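Local atomic coordinates of FAD dependent oxidoreductase domain-containing protein (Deinococcus radiodurans R1, PDB entry 3C4N), a protein that binds ADP and is probably an FAD-dependent oxidoreductase of the ETF-QO/FixC family, its exact reaction being unknown. Residues Leu124-Ala129 against Pro158-Asp163. Numbering follows the deposited sequence.
Sequences LHLLPA and PVARVD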
loop_
_atom_site.group_PDB
_atom_site.type_symbol
_atom_site.label_atom_id
_atom_site.label_comp_id
_atom_site.label_asym_id
_atom_site.label_seq_id
_atom_site.Cartn_x
_atom_site.Cartn_y
_atom_site.Cartn_z
ATOM N N LEU A 124 -0.566 -25.330 27.935
ATOM C CA LEU A 124 -1.079 -26.420 28.764
ATOM C C LEU A 124 -2.546 -26.708 28.488
ATOM O O LEU A 124 -3.364 -25.797 28.520
ATOM C CB LEU A 124 -0.925 -26.097 30.255
ATOM C CG LEU A 124 0.422 -25.626 30.803
ATOM C CD1 LEU A 124 0.324 -25.566 32.316
ATOM C CD2 LEU A 124 1.525 -26.559 30.407
ATOM N N HIS A 125 -2.870 -27.971 28.210
ATOM C CA HIS A 125 -4.254 -28.402 27.962
ATOM C C HIS A 125 -4.774 -29.055 29.255
ATOM O O HIS A 125 -4.763 -30.282 29.393
ATOM C CB HIS A 125 -4.298 -29.422 26.816
ATOM C CG HIS A 125 -5.679 -29.906 26.476
ATOM N ND1 HIS A 125 -6.756 -29.753 27.324
ATOM C CD2 HIS A 125 -6.146 -30.569 25.391
ATOM C CE1 HIS A 125 -7.827 -30.301 26.774
ATOM N NE2 HIS A 125 -7.484 -30.804 25.602
ATOM N N LEU A 126 -5.216 -28.224 30.198
ATOM C CA LEU A 126 -5.737 -28.685 31.489
ATOM C C LEU A 126 -6.813 -29.763 31.356
ATOM O O LEU A 126 -7.732 -29.649 30.544
ATOM C CB LEU A 126 -6.299 -27.500 32.278
ATOM C CG LEU A 126 -5.322 -26.336 32.457
ATOM C CD1 LEU A 126 -6.091 -25.084 32.872
ATOM C CD2 LEU A 126 -4.263 -26.708 33.487
ATOM N N LEU A 127 -6.697 -30.801 32.179
ATOM C CA LEU A 127 -7.636 -31.917 32.156
ATOM C C LEU A 127 -8.110 -32.297 33.554
ATOM O O LEU A 127 -7.426 -32.031 34.539
ATOM C CB LEU A 127 -6.966 -33.126 31.509
ATOM C CG LEU A 127 -6.527 -32.917 30.064
ATOM C CD1 LEU A 127 -5.440 -33.916 29.707
ATOM C CD2 LEU A 127 -7.737 -33.043 29.151
ATOM N N PRO A 128 -9.294 -32.928 33.654
ATOM C CA PRO A 128 -9.868 -33.353 34.933
ATOM C C PRO A 128 -9.198 -34.617 35.474
ATOM O O PRO A 128 -8.068 -34.571 35.959
ATOM C CB PRO A 128 -11.336 -33.574 34.586
ATOM C CG PRO A 128 -11.260 -34.090 33.184
ATOM C CD PRO A 128 -10.252 -33.155 32.555
ATOM N N ALA A 129 -9.906 -35.741 35.393
ATOM C CA ALA A 129 -9.383 -37.023 35.860
ATOM C C ALA A 129 -8.037 -37.290 35.187
ATOM O O ALA A 129 -7.984 -37.577 33.991
ATOM C CB ALA A 129 -10.371 -38.140 35.526
ATOM N N PRO A 158 -6.313 -30.980 37.878
ATOM C CA PRO A 158 -5.047 -31.474 38.419
ATOM C C PRO A 158 -3.929 -31.720 37.408
ATOM O O PRO A 158 -2.771 -31.383 37.660
ATOM C CB PRO A 158 -5.468 -32.754 39.134
ATOM C CG PRO A 158 -6.553 -33.268 38.261
ATOM C CD PRO A 158 -7.358 -32.016 37.968
ATOM N N VAL A 159 -4.276 -32.305 36.265
ATOM C CA VAL A 159 -3.289 -32.624 35.240
ATOM C C VAL A 159 -3.443 -31.838 33.931
ATOM O O VAL A 159 -4.474 -31.212 33.680
ATOM C CB VAL A 159 -3.325 -34.131 34.910
ATOM C CG1 VAL A 159 -3.087 -34.955 36.184
ATOM C CG2 VAL A 159 -4.672 -34.489 34.277
ATOM N N ALA A 160 -2.409 -31.891 33.095
ATOM C CA ALA A 160 -2.427 -31.197 31.816
ATOM C C ALA A 160 -1.484 -31.835 30.795
ATOM O O ALA A 160 -0.620 -32.644 31.137
ATOM C CB ALA A 160 -2.047 -29.730 32.017
ATOM N N ARG A 161 -1.669 -31.459 29.534
ATOM C CA ARG A 161 -0.832 -31.942 28.443
ATOM C C ARG A 161 -0.001 -30.721 28.037
ATOM O O ARG A 161 -0.510 -29.799 27.398
ATOM C CB ARG A 161 -1.714 -32.415 27.281
ATOM C CG ARG A 161 -0.978 -32.747 25.977
ATOM C CD ARG A 161 -0.821 -34.248 25.760
ATOM N NE ARG A 161 -2.064 -34.968 26.027
ATOM C CZ ARG A 161 -3.230 -34.710 25.440
ATOM N NH1 ARG A 161 -3.326 -33.745 24.534
ATOM N NH2 ARG A 161 -4.311 -35.400 25.784
ATOM N N VAL A 162 1.265 -30.706 28.437
ATOM C CA VAL A 162 2.153 -29.589 28.131
ATOM C C VAL A 162 2.798 -29.660 26.748
ATOM O O VAL A 162 3.166 -30.738 26.284
ATOM C CB VAL A 162 3.314 -29.500 29.144
ATOM C CG1 VAL A 162 4.152 -28.263 28.858
ATOM C CG2 VAL A 162 2.779 -29.480 30.567
ATOM N N ASP A 163 2.937 -28.510 26.098
ATOM C CA ASP A 163 3.594 -28.445 24.792
ATOM C C ASP A 163 4.700 -27.411 24.928
ATOM O O ASP A 163 4.456 -26.209 24.839
ATOM C CB ASP A 163 2.617 -28.033 23.683
ATOM C CG ASP A 163 3.328 -27.627 22.395
ATOM O OD1 ASP A 163 4.569 -27.771 22.315
ATOM O OD2 ASP A 163 2.645 -27.154 21.461
#
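Leu127 and Val159 pair where two antiparallel strands, 118-127 and 159-163, meet in a mixed sheet. Leu127 N donates to Val159 O at 2.7 Å, a nearly straight bond (164° at the hydrogen) whose donor is tilted moderately from the carbonyl plane. Their side chains leave the same side of the sheet, and Leu127 CB lies 3.8 Å from Val159 CG2. With Val159 CG1 anti to the carbonyl carbon (chi1 -57°), CG2 falls between the backbone N and that carbon, the branch turned to Leu127.

Arg161 comes next on this face. Its O accepts from His125 N at 3.1 Å, the donor standing above the carbonyl plane; the return bond, Arg161 N to His125 O, is weak. The arginine chain bends at chi2 (103°) and again at chi3, carrying the guanidinium obliquely past the His125 ring and the CD1 methyl of Leu127. Gln89 touches both His125 and Arg161.

The other face is greasy. Leu126 CD2 reaches Ala160 CB at 4.0 Å, while the side chains of Leu124 and Val162 run next to one another in the same direction. Helix 138-141 packs against Leu124 and Leu126.

Past the last bridge, the Pro158 ring sits beside the carbonyls of Leu127 and Pro128, its CD 3.4 Å from Leu127 O. Replaced by an alanine, Pro158 would lose CG and CD, and a gap would probably open beside these two carbonyls. Leu124 forms backbone hydrogen bonds with Val270 and Arg272, tying the pair into the larger sheet, away from the ADP site. Backbone hydrogen bonds thus set the register, whereas the Arg161 guanidinium meets Leu127 and His125 by contact alone, and no hydrogen bond across the pair fixes its rotation.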